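Local coordinates for protein peroxisomal acyl-CoA oxidase 1A (Solanum lycopersicum, PDB 2FON) that probably oxidises fatty acyl-CoA to the 2-enoyl-CoA with bound FAD, passing the electrons to oxygen, in peroxisomal beta-oxidation, at residues R109-E114 against D630-S635; R364-W369 against V551-E556; A406-I411 against A434-A439. One frame throughout, in Å; residues are numbered along the deposited sequence.

Contact 1. Residues R109-E114 against D630-S635; sequences RRYVDE and DHYLGS
A T-shaped aromatic pair, Y111 against Y632, joins helix 102-112 of the acyl-CoA oxidase N-terminal family region to the short helix 630-633 of the C-terminal region, more than 500 residues further along the chain. The edge of Y111 is presented to the face of Y632, with ring centroids 4.8 Å apart and planes inclined at 63°. CD2 of Y111 stands over the centre of the Y632 ring and comes within 3.8 Å of Y632 CD1. Y632 reaches this edge because its CG lies anti to its backbone N (chi1 -177°), which carries the ring across to the end of helix 102-112. A tyrosine suits the place: its broad ring can meet several groups at once. The end of helix 102-112 and the residue after it supply two more of them. R110 O is 3.8 Å from Y632 CE1, and the side chain of D113 runs across the tyrosine at about a right angle, its CG 3.7 Å from the same Y632 CE1. D113 is the first residue beyond the helical run and has a positive phi (61°), and from this turn its CB points toward helix 630-633. Its carboxylate does not bond to either tyrosine; OD2 makes salt bridges to R317 and K69. R317 also donates to Y632 O and forms a cation-pi contact with the Y632 ring, while K69 donates to H631 O, and these two cations thereby tie the aspartate to the backbone of the other segment. T54, S58 and V61 of helix 48-62 pack against Y111. H631, whose NE2 is bonded to F67 O, turns the edge of its imidazole to the first helix, with CE1 3.9 Å from Y111 O and that oxygen lying in the ring plane.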
loop_
_atom_site.group_PDB
_atom_site.type_symbol
_atom_site.label_atom_id
_atom_site.label_comp_id
_atom_site.label_asym_id
_atom_site.label_seq_id
_atom_site.Cartn_x
_atom_site.Cartn_y
_atom_site.Cartn_z
ATOM N N ARG B 109 26.283 9.042 0.842
ATOM C CA ARG B 109 25.199 8.748 1.775
ATOM C C ARG B 109 24.043 8.031 1.095
ATOM O O ARG B 109 23.450 7.134 1.698
ATOM C CB ARG B 109 24.777 9.963 2.577
ATOM C CG ARG B 109 25.720 10.252 3.749
ATOM C CD ARG B 109 25.396 11.548 4.453
ATOM N NE ARG B 109 26.261 12.643 4.007
ATOM C CZ ARG B 109 25.843 13.670 3.264
ATOM N NH1 ARG B 109 24.565 13.703 2.876
ATOM N NH2 ARG B 109 26.698 14.635 2.902
ATOM N N ARG B 110 23.763 8.339 -0.174
ATOM C CA ARG B 110 22.638 7.659 -0.825
ATOM C C ARG B 110 22.856 6.156 -0.722
ATOM O O ARG B 110 22.006 5.420 -0.295
ATOM C CB ARG B 110 22.477 8.099 -2.283
ATOM C CG ARG B 110 21.257 7.527 -2.970
ATOM C CD ARG B 110 21.198 7.810 -4.527
ATOM N NE ARG B 110 21.107 9.227 -4.953
ATOM C CZ ARG B 110 20.366 10.172 -4.358
ATOM N NH1 ARG B 110 19.567 9.892 -3.295
ATOM N NH2 ARG B 110 20.410 11.418 -4.833
ATOM N N TYR B 111 24.034 5.710 -1.081
ATOM C CA TYR B 111 24.296 4.303 -1.198
ATOM C C TYR B 111 24.474 3.517 0.126
ATOM O O TYR B 111 24.273 2.312 0.175
ATOM C CB TYR B 111 25.432 4.132 -2.198
ATOM C CG TYR B 111 24.894 4.466 -3.552
ATOM C CD1 TYR B 111 25.224 5.648 -4.210
ATOM C CD2 TYR B 111 23.985 3.633 -4.151
ATOM C CE1 TYR B 111 24.658 5.957 -5.468
ATOM C CE2 TYR B 111 23.433 3.931 -5.370
ATOM C CZ TYR B 111 23.769 5.081 -6.029
ATOM O OH TYR B 111 23.169 5.292 -7.251
ATOM N N VAL B 112 24.853 4.221 1.186
ATOM C CA VAL B 112 24.757 3.699 2.533
ATOM C C VAL B 112 23.287 3.272 2.823
ATOM O O VAL B 112 23.041 2.328 3.561
ATOM C CB VAL B 112 25.272 4.749 3.559
ATOM C CG1 VAL B 112 24.937 4.332 4.997
ATOM C CG2 VAL B 112 26.709 4.885 3.455
ATOM N N ASP B 113 22.337 4.014 2.259
ATOM C CA ASP B 113 20.936 3.621 2.163
ATOM C C ASP B 113 20.241 3.408 3.484
ATOM O O ASP B 113 19.589 2.415 3.666
ATOM C CB ASP B 113 20.813 2.365 1.295
ATOM C CG ASP B 113 19.357 2.004 0.943
ATOM O OD1 ASP B 113 18.520 2.899 0.651
ATOM O OD2 ASP B 113 19.063 0.792 0.905
ATOM N N GLU B 114 20.344 4.349 4.405
ATOM C CA GLU B 114 19.722 4.209 5.705
ATOM C C GLU B 114 19.236 5.569 6.187
ATOM O O GLU B 114 20.050 6.482 6.347
ATOM C CB GLU B 114 20.819 3.706 6.642
ATOM C CG GLU B 114 20.544 3.802 8.126
ATOM C CD GLU B 114 21.374 2.774 8.911
ATOM O OE1 GLU B 114 22.339 2.211 8.295
ATOM O OE2 GLU B 114 21.062 2.545 10.134
ATOM N N ASP B 630 23.766 -5.505 -5.666
ATOM C CA ASP B 630 23.032 -6.314 -4.724
ATOM C C ASP B 630 23.014 -5.682 -3.311
ATOM O O ASP B 630 22.008 -5.740 -2.625
ATOM C CB ASP B 630 23.622 -7.723 -4.717
ATOM C CG ASP B 630 23.146 -8.551 -5.908
ATOM O OD1 ASP B 630 22.391 -8.030 -6.773
ATOM O OD2 ASP B 630 23.532 -9.735 -6.017
ATOM N N HIS B 631 24.113 -5.078 -2.886
ATOM C CA HIS B 631 24.141 -4.462 -1.624
ATOM C C HIS B 631 23.023 -3.387 -1.578
ATOM O O HIS B 631 22.278 -3.270 -0.595
ATOM C CB HIS B 631 25.498 -3.844 -1.401
ATOM C CG HIS B 631 25.582 -3.033 -0.158
ATOM N ND1 HIS B 631 25.162 -1.718 -0.097
ATOM C CD2 HIS B 631 26.037 -3.344 1.079
ATOM C CE1 HIS B 631 25.353 -1.258 1.131
ATOM N NE2 HIS B 631 25.875 -2.224 1.864
ATOM N N TYR B 632 22.876 -2.632 -2.658
ATOM C CA TYR B 632 22.014 -1.498 -2.616
ATOM C C TYR B 632 20.626 -1.974 -2.722
ATOM O O TYR B 632 19.743 -1.493 -2.011
ATOM C CB TYR B 632 22.319 -0.531 -3.716
ATOM C CG TYR B 632 21.472 0.716 -3.667
ATOM C CD1 TYR B 632 21.347 1.482 -2.494
ATOM C CD2 TYR B 632 20.758 1.119 -4.784
ATOM C CE1 TYR B 632 20.580 2.585 -2.465
ATOM C CE2 TYR B 632 19.968 2.223 -4.739
ATOM C CZ TYR B 632 19.871 2.930 -3.594
ATOM O OH TYR B 632 19.096 4.041 -3.643
ATOM N N LEU B 633 20.408 -2.949 -3.576
ATOM C CA LEU B 633 19.085 -3.506 -3.742
ATOM C C LEU B 633 18.518 -4.325 -2.546
ATOM O O LEU B 633 17.294 -4.285 -2.326
ATOM C CB LEU B 633 19.068 -4.300 -5.019
ATOM C CG LEU B 633 17.887 -4.046 -5.955
ATOM C CD1 LEU B 633 17.442 -2.554 -6.089
ATOM C CD2 LEU B 633 18.349 -4.580 -7.266
ATOM N N GLY B 634 19.399 -5.030 -1.792
ATOM C CA GLY B 634 19.092 -5.954 -0.655
ATOM C C GLY B 634 17.814 -6.785 -0.804
ATOM O O GLY B 634 16.924 -6.742 0.062
ATOM N N SER B 635 17.686 -7.460 -1.946
ATOM C CA SER B 635 16.536 -8.261 -2.296
ATOM C C SER B 635 17.032 -9.651 -2.683
ATOM O O SER B 635 17.806 -9.839 -3.644
ATOM C CB SER B 635 15.852 -7.688 -3.561
ATOM O OG SER B 635 14.613 -8.365 -3.915
#

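Contact 2. Residues R364-W369 against V551-E556; sequences RFVGEW and VSKYIE
The indole of W369 carries the aliphatic end of K553 over one face, and one face of the Y554 ring receives the edge of F365. On the indole, K553 CE lies above the middle of the ring system, 3.4 Å from W369 CE2, and CD makes a CH-pi contact at 3.5 Å from the centroid of the W369 five-membered ring. K553 NZ follows over the same face, 3.9 Å from that centroid, in a cation-pi interaction. A bend at chi2 (-65°) swings the lysine chain along the indole. The ammonium has a second mate within its own helix: NZ forms a salt bridge with E556 one turn on, both carboxylate oxygens accepting weakly, so aromatic face and carboxylate probably share its charge. The second pair is a T-shaped stack with planes at 90°: F365 CD1 stands over the centre of the Y554 ring, and F365 CE1 is 3.9 Å from Y554 CZ. Phenylalanine offers the tyrosine's face an apolar edge, while Y554 OH makes a weak hydrogen bond to L571 O. Between the two aromatic sites, V366 CG2 and K553 CG meet at 4.3 Å, where a compact branched side chain fits the close approach. A leucine in place of W369 would probably leave the K553 ammonium without its aromatic mate and its methylenes without a flat surface, leaving mainly the weak bonds to E556 to hold the chain. L574 and C575 of helix 567-585 pack against Y554. The two segment axes approach to 8.9 Å at 81°, a nearly perpendicular crossing of long helices, 347-380 and 535-558, that joins the C-alpha1 region to the C-terminal helical region that distinguishes acyl-CoA oxidases from the smaller acyl-CoA dehydrogenases.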
loop_
_atom_site.group_PDB
_atom_site.type_symbol
_atom_site.label_atom_id
_atom_site.label_comp_id
_atom_site.label_asym_id
_atom_site.label_seq_id
_atom_site.Cartn_x
_atom_site.Cartn_y
_atom_site.Cartn_z
ATOM N N ARG B 364 12.103 9.569 -14.471
ATOM C CA ARG B 364 13.514 9.958 -14.661
ATOM C C ARG B 364 13.711 11.203 -15.508
ATOM O O ARG B 364 14.583 12.018 -15.214
ATOM C CB ARG B 364 14.393 8.867 -15.239
ATOM C CG ARG B 364 15.828 9.175 -14.944
ATOM C CD ARG B 364 16.086 9.180 -13.507
ATOM N NE ARG B 364 17.510 9.173 -13.221
ATOM C CZ ARG B 364 18.066 8.594 -12.155
ATOM N NH1 ARG B 364 17.314 7.935 -11.286
ATOM N NH2 ARG B 364 19.390 8.629 -11.972
ATOM N N PHE B 365 12.884 11.341 -16.545
ATOM C CA PHE B 365 13.062 12.377 -17.542
ATOM C C PHE B 365 12.385 13.640 -17.142
ATOM O O PHE B 365 12.924 14.727 -17.344
ATOM C CB PHE B 365 12.603 11.877 -18.898
ATOM C CG PHE B 365 13.418 10.684 -19.403
ATOM C CD1 PHE B 365 12.822 9.689 -20.207
ATOM C CD2 PHE B 365 14.759 10.559 -19.062
ATOM C CE1 PHE B 365 13.545 8.633 -20.667
ATOM C CE2 PHE B 365 15.504 9.501 -19.531
ATOM C CZ PHE B 365 14.909 8.535 -20.350
ATOM N N VAL B 366 11.242 13.519 -16.501
ATOM C CA VAL B 366 10.656 14.713 -15.925
ATOM C C VAL B 366 11.591 15.187 -14.829
ATOM O O VAL B 366 11.803 16.373 -14.661
ATOM C CB VAL B 366 9.158 14.540 -15.530
ATOM C CG1 VAL B 366 8.980 13.932 -14.170
ATOM C CG2 VAL B 366 8.474 15.870 -15.581
ATOM N N GLY B 367 12.263 14.274 -14.163
ATOM C CA GLY B 367 13.377 14.696 -13.316
ATOM C C GLY B 367 14.456 15.569 -13.963
ATOM O O GLY B 367 14.887 16.567 -13.361
ATOM N N GLU B 368 14.919 15.226 -15.172
ATOM C CA GLU B 368 15.973 16.029 -15.803
ATOM C C GLU B 368 15.398 17.331 -16.229
ATOM O O GLU B 368 16.108 18.333 -16.294
ATOM C CB GLU B 368 16.529 15.388 -17.065
ATOM C CG GLU B 368 17.322 14.102 -16.885
ATOM C CD GLU B 368 17.693 13.456 -18.238
ATOM O OE1 GLU B 368 17.638 14.138 -19.301
ATOM O OE2 GLU B 368 18.017 12.249 -18.232
ATOM N N TRP B 369 14.120 17.329 -16.586
ATOM C CA TRP B 369 13.569 18.547 -17.126
ATOM C C TRP B 369 13.429 19.559 -15.999
ATOM O O TRP B 369 13.493 20.771 -16.238
ATOM C CB TRP B 369 12.267 18.322 -17.907
ATOM C CG TRP B 369 11.630 19.608 -18.244
ATOM C CD1 TRP B 369 11.967 20.425 -19.246
ATOM C CD2 TRP B 369 10.597 20.266 -17.503
ATOM N NE1 TRP B 369 11.211 21.575 -19.190
ATOM C CE2 TRP B 369 10.357 21.497 -18.134
ATOM C CE3 TRP B 369 9.849 19.923 -16.374
ATOM C CZ2 TRP B 369 9.402 22.395 -17.695
ATOM C CZ3 TRP B 369 8.880 20.821 -15.918
ATOM C CH2 TRP B 369 8.677 22.062 -16.580
ATOM N N VAL B 551 3.963 13.307 -19.852
ATOM C CA VAL B 551 4.001 12.825 -21.225
ATOM C C VAL B 551 4.709 13.804 -22.145
ATOM O O VAL B 551 5.571 13.416 -22.929
ATOM C CB VAL B 551 2.630 12.561 -21.730
ATOM C CG1 VAL B 551 2.695 12.269 -23.172
ATOM C CG2 VAL B 551 2.003 11.376 -20.967
ATOM N N SER B 552 4.393 15.083 -22.054
ATOM C CA SER B 552 4.965 16.013 -23.012
ATOM C C SER B 552 6.480 16.200 -22.854
ATOM O O SER B 552 7.149 16.662 -23.795
ATOM C CB SER B 552 4.272 17.355 -22.939
ATOM O OG SER B 552 4.849 18.076 -21.893
ATOM N N LYS B 553 7.010 15.857 -21.676
ATOM C CA LYS B 553 8.447 16.015 -21.433
ATOM C C LYS B 553 9.194 14.774 -21.898
ATOM O O LYS B 553 10.353 14.807 -22.309
ATOM C CB LYS B 553 8.726 16.301 -19.958
ATOM C CG LYS B 553 8.121 17.605 -19.498
ATOM C CD LYS B 553 8.762 18.757 -20.202
ATOM C CE LYS B 553 7.966 20.046 -20.123
ATOM N NZ LYS B 553 8.480 21.013 -21.238
ATOM N N TYR B 554 8.495 13.658 -21.830
ATOM C CA TYR B 554 9.003 12.422 -22.348
ATOM C C TYR B 554 9.146 12.578 -23.879
ATOM O O TYR B 554 10.152 12.144 -24.487
ATOM C CB TYR B 554 8.062 11.267 -21.938
ATOM C CG TYR B 554 8.746 9.920 -21.941
ATOM C CD1 TYR B 554 8.570 9.002 -20.915
ATOM C CD2 TYR B 554 9.595 9.570 -22.995
ATOM C CE1 TYR B 554 9.222 7.750 -20.957
ATOM C CE2 TYR B 554 10.233 8.354 -23.039
ATOM C CZ TYR B 554 10.061 7.456 -22.035
ATOM O OH TYR B 554 10.751 6.290 -22.186
ATOM N N ILE B 555 8.147 13.210 -24.499
ATOM C CA ILE B 555 8.194 13.373 -25.932
ATOM C C ILE B 555 9.323 14.330 -26.263
ATOM O O ILE B 555 10.022 14.135 -27.266
ATOM C CB ILE B 555 6.821 13.840 -26.546
ATOM C CG1 ILE B 555 5.709 12.787 -26.308
ATOM C CG2 ILE B 555 6.974 14.192 -28.035
ATOM C CD1 ILE B 555 4.306 13.253 -26.718
ATOM N N GLU B 556 9.525 15.338 -25.418
ATOM C CA GLU B 556 10.533 16.352 -25.691
ATOM C C GLU B 556 11.931 15.751 -25.649
ATOM O O GLU B 556 12.814 16.086 -26.459
ATOM C CB GLU B 556 10.424 17.480 -24.691
ATOM C CG GLU B 556 9.571 18.638 -25.156
ATOM C CD GLU B 556 9.691 19.877 -24.245
ATOM O OE1 GLU B 556 10.645 19.980 -23.408
ATOM O OE2 GLU B 556 8.805 20.759 -24.371
#

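Contact 3. Residues A406-I411 against A434-A439; sequences ATADGI and AVYVPA. With FAD (flavin-adenine dinucleotide), chain E.
The helical bond from I411 N to T407 O, 2.9 Å long, spans one turn of helix 389-417 and sets two side chains, T407 and I411, against the same tyrosine, Y436. T407 comes over one face of the Y436 ring: CG2, offset toward the rim, lies 3.7 Å from the ring centroid in a CH-pi contact. With OG1 beside its backbone N (chi1 -64°), threonine turns the hydroxyl back to its own helix, where OG1 is bonded to T403 O, and leaves the methyl for the ring. One residue thus satisfies a polar group and offers an apolar one. I411 approaches nearer the root of the tyrosine, its CD1 3.8 Å from Y436 CB, crossing that side chain at about a right angle. The small side chain of A408 suits the close approach of the backbones: its CA is 5.7 Å from that of V437, and A408 CB meets V437 CG2 at 4.0 Å. The opposite face of Y436 is taken by A439 CB from its own segment. The chain is drawn round by a 3-10 turn in which A439 N donates to Y436 O at 3.0 Å. This turn also builds part of the flavin pocket. P438 CB rests 3.4 Å from C7M, one of the two methyls of the FAD isoalloxazine, and P438 O accepts a bond from T441, itself an FAD-binding residue. The second subunit reaches here too: its Y423 is hydrogen-bonded to A434 O, and its R329 is hydrogen-bonded to the same FAD. Helix 389-417 and segment 434-439 pack with helix 297-328, whose A311 touches both T407 and Y436, while F363 of helix 347-380 touches T407.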
loop_
_atom_site.group_PDB
_atom_site.type_symbol
_atom_site.label_atom_id
_atom_site.label_comp_id
_atom_site.label_asym_id
_atom_site.label_seq_id
_atom_site.Cartn_x
_atom_site.Cartn_y
_atom_site.Cartn_z
ATOM N N ALA B 406 2.342 7.806 -7.596
ATOM C CA ALA B 406 2.454 6.778 -8.534
ATOM C C ALA B 406 3.455 5.808 -7.919
ATOM O O ALA B 406 3.218 4.549 -7.905
ATOM C CB ALA B 406 2.954 7.302 -9.794
ATOM N N THR B 407 4.524 6.383 -7.345
ATOM C CA THR B 407 5.620 5.582 -6.841
ATOM C C THR B 407 5.178 4.780 -5.610
ATOM O O THR B 407 5.289 3.544 -5.591
ATOM C CB THR B 407 6.943 6.434 -6.678
ATOM O OG1 THR B 407 7.377 6.903 -7.969
ATOM C CG2 THR B 407 8.088 5.650 -5.975
ATOM N N ALA B 408 4.622 5.430 -4.605
ATOM C CA ALA B 408 4.074 4.646 -3.468
ATOM C C ALA B 408 3.127 3.532 -3.921
ATOM O O ALA B 408 3.257 2.406 -3.536
ATOM C CB ALA B 408 3.388 5.545 -2.436
ATOM N N ASP B 409 2.199 3.831 -4.791
ATOM C CA ASP B 409 1.352 2.792 -5.305
ATOM C C ASP B 409 2.093 1.731 -6.087
ATOM O O ASP B 409 1.734 0.587 -5.995
ATOM C CB ASP B 409 0.368 3.406 -6.242
ATOM C CG ASP B 409 -0.801 4.057 -5.552
ATOM O OD1 ASP B 409 -0.913 4.129 -4.286
ATOM O OD2 ASP B 409 -1.630 4.535 -6.363
ATOM N N GLY B 410 3.091 2.130 -6.876
ATOM C CA GLY B 410 3.904 1.209 -7.642
ATOM C C GLY B 410 4.777 0.212 -6.884
ATOM O O GLY B 410 5.058 -0.926 -7.371
ATOM N N ILE B 411 5.243 0.614 -5.707
ATOM C CA ILE B 411 6.095 -0.271 -4.933
ATOM C C ILE B 411 5.165 -1.339 -4.285
ATOM O O ILE B 411 5.485 -2.525 -4.348
ATOM C CB ILE B 411 6.936 0.517 -3.885
ATOM C CG1 ILE B 411 7.875 1.489 -4.557
ATOM C CG2 ILE B 411 7.715 -0.396 -2.931
ATOM C CD1 ILE B 411 8.336 2.546 -3.584
ATOM N N ALA B 434 7.823 0.958 3.223
ATOM C CA ALA B 434 7.832 1.673 4.475
ATOM C C ALA B 434 8.688 2.934 4.441
ATOM O O ALA B 434 8.196 4.033 4.830
ATOM C CB ALA B 434 8.250 0.774 5.618
ATOM N N VAL B 435 9.947 2.792 4.020
ATOM C CA VAL B 435 10.808 3.977 3.850
ATOM C C VAL B 435 10.242 4.973 2.816
ATOM O O VAL B 435 10.437 6.149 2.955
ATOM C CB VAL B 435 12.245 3.668 3.286
ATOM C CG1 VAL B 435 12.998 4.978 3.090
ATOM C CG2 VAL B 435 13.026 2.807 4.187
ATOM N N TYR B 436 9.596 4.514 1.768
ATOM C CA TYR B 436 9.257 5.450 0.725
ATOM C C TYR B 436 8.082 6.326 1.055
ATOM O O TYR B 436 8.047 7.524 0.735
ATOM C CB TYR B 436 8.929 4.769 -0.613
ATOM C CG TYR B 436 8.797 5.843 -1.636
ATOM C CD1 TYR B 436 9.921 6.574 -2.019
ATOM C CD2 TYR B 436 7.522 6.235 -2.138
ATOM C CE1 TYR B 436 9.812 7.605 -2.906
ATOM C CE2 TYR B 436 7.409 7.274 -3.042
ATOM C CZ TYR B 436 8.561 7.953 -3.417
ATOM O OH TYR B 436 8.511 8.985 -4.319
ATOM N N VAL B 437 7.091 5.693 1.659
ATOM C CA VAL B 437 5.773 6.268 1.750
ATOM C C VAL B 437 5.638 7.686 2.385
ATOM O O VAL B 437 4.847 8.489 1.879
ATOM C CB VAL B 437 4.775 5.240 2.254
ATOM C CG1 VAL B 437 4.742 5.232 3.762
ATOM C CG2 VAL B 437 3.382 5.501 1.552
ATOM N N PRO B 438 6.494 8.022 3.395
ATOM C CA PRO B 438 6.372 9.403 3.912
ATOM C C PRO B 438 6.486 10.493 2.816
ATOM O O PRO B 438 5.900 11.561 2.950
ATOM C CB PRO B 438 7.506 9.519 4.982
ATOM C CG PRO B 438 8.063 8.193 5.140
ATOM C CD PRO B 438 7.625 7.287 4.039
ATOM N N ALA B 439 7.200 10.213 1.739
ATOM C CA ALA B 439 7.174 11.071 0.513
ATOM C C ALA B 439 5.799 11.654 0.186
ATOM O O ALA B 439 5.708 12.803 -0.253
ATOM C CB ALA B 439 7.732 10.320 -0.730
HETATM P PA FAD E . -2.493 17.171 7.337
HETATM O O1A FAD E . -2.312 18.447 6.615
HETATM O O2A FAD E . -2.914 17.347 8.771
HETATM O O5B FAD E . -3.490 16.311 6.482
HETATM C C5B FAD E . -4.338 15.408 7.140
HETATM C C4B FAD E . -5.400 14.951 6.125
HETATM O O4B FAD E . -6.235 16.042 5.853
HETATM C C3B FAD E . -4.774 14.570 4.785
HETATM O O3B FAD E . -5.604 13.608 4.261
HETATM C C2B FAD E . -4.839 15.825 3.966
HETATM O O2B FAD E . -4.995 15.643 2.600
HETATM C C1B FAD E . -6.141 16.393 4.498
HETATM N N9A FAD E . -6.142 17.834 4.379
HETATM C C8A FAD E . -5.393 18.720 5.086
HETATM N N7A FAD E . -5.668 19.945 4.620
HETATM C C5A FAD E . -6.590 19.843 3.640
HETATM C C6A FAD E . -7.266 20.784 2.861
HETATM N N6A FAD E . -7.013 22.102 3.002
HETATM N N1A FAD E . -8.190 20.343 1.940
HETATM C C2A FAD E . -8.423 19.008 1.769
HETATM N N3A FAD E . -7.769 18.090 2.560
HETATM C C4A FAD E . -6.879 18.504 3.476
HETATM N N1 FAD E . 8.527 18.014 9.474
HETATM C C2 FAD E . 9.585 18.874 9.732
HETATM O O2 FAD E . 9.332 20.048 9.984
HETATM N N3 FAD E . 10.906 18.427 9.689
HETATM C C4 FAD E . 11.155 17.098 9.394
HETATM O O4 FAD E . 12.305 16.685 9.385
HETATM C C4X FAD E . 10.097 16.213 9.138
HETATM N N5 FAD E . 10.321 14.862 8.871
HETATM C C5X FAD E . 9.244 14.036 8.637
HETATM C C6 FAD E . 9.484 12.710 8.399
HETATM C C7 FAD E . 8.420 11.870 8.225
HETATM C C7M FAD E . 8.802 10.461 7.957
HETATM C C8 FAD E . 7.096 12.339 8.267
HETATM C C8M FAD E . 5.889 11.461 8.034
HETATM C C9 FAD E . 6.855 13.677 8.491
HETATM C C9A FAD E . 7.939 14.528 8.684
HETATM N N10 FAD E . 7.745 15.871 8.951
HETATM C C10 FAD E . 8.793 16.693 9.190
HETATM C "C1'" FAD E . 6.379 16.497 8.989
HETATM C "C2'" FAD E . 5.982 16.455 7.507
HETATM O "O2'" FAD E . 6.878 17.207 6.767
HETATM C "C3'" FAD E . 4.634 17.020 7.104
HETATM O "O3'" FAD E . 4.566 18.416 7.270
HETATM C "C4'" FAD E . 3.476 16.329 7.756
HETATM O "O4'" FAD E . 3.488 14.941 7.378
HETATM C "C5'" FAD E . 2.288 17.065 7.211
HETATM O "O5'" FAD E . 1.299 16.096 7.442
HETATM P P FAD E . 0.016 16.361 8.321
HETATM O O1P FAD E . -0.072 15.326 9.383
HETATM O O2P FAD E . -0.122 17.791 8.787
HETATM O O3P FAD E . -1.140 16.279 7.202
#

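Contact 3 is the core member, wholly buried about 8 Å from the centre of the chain, while contacts 1 and 2 lie farther out, at about 17 and 16 Å, and are only partly buried. Chemistry follows place: contact 3 is apolar, with small residues and a methyl on a ring, whereas the other two add charged groups to a T-shaped aromatic pair, a carboxylate in contact 1 and an ammonium in contact 2. The three do not touch, yet helix 297-328 borders contacts 1 and 3, and helices 347-380 and 389-417 meet at both contacts 2 and 3. Contacts 1 and 2 join sequence-distant regions to the C-terminal helices; contact 3 is local, and the flavin lies beside it.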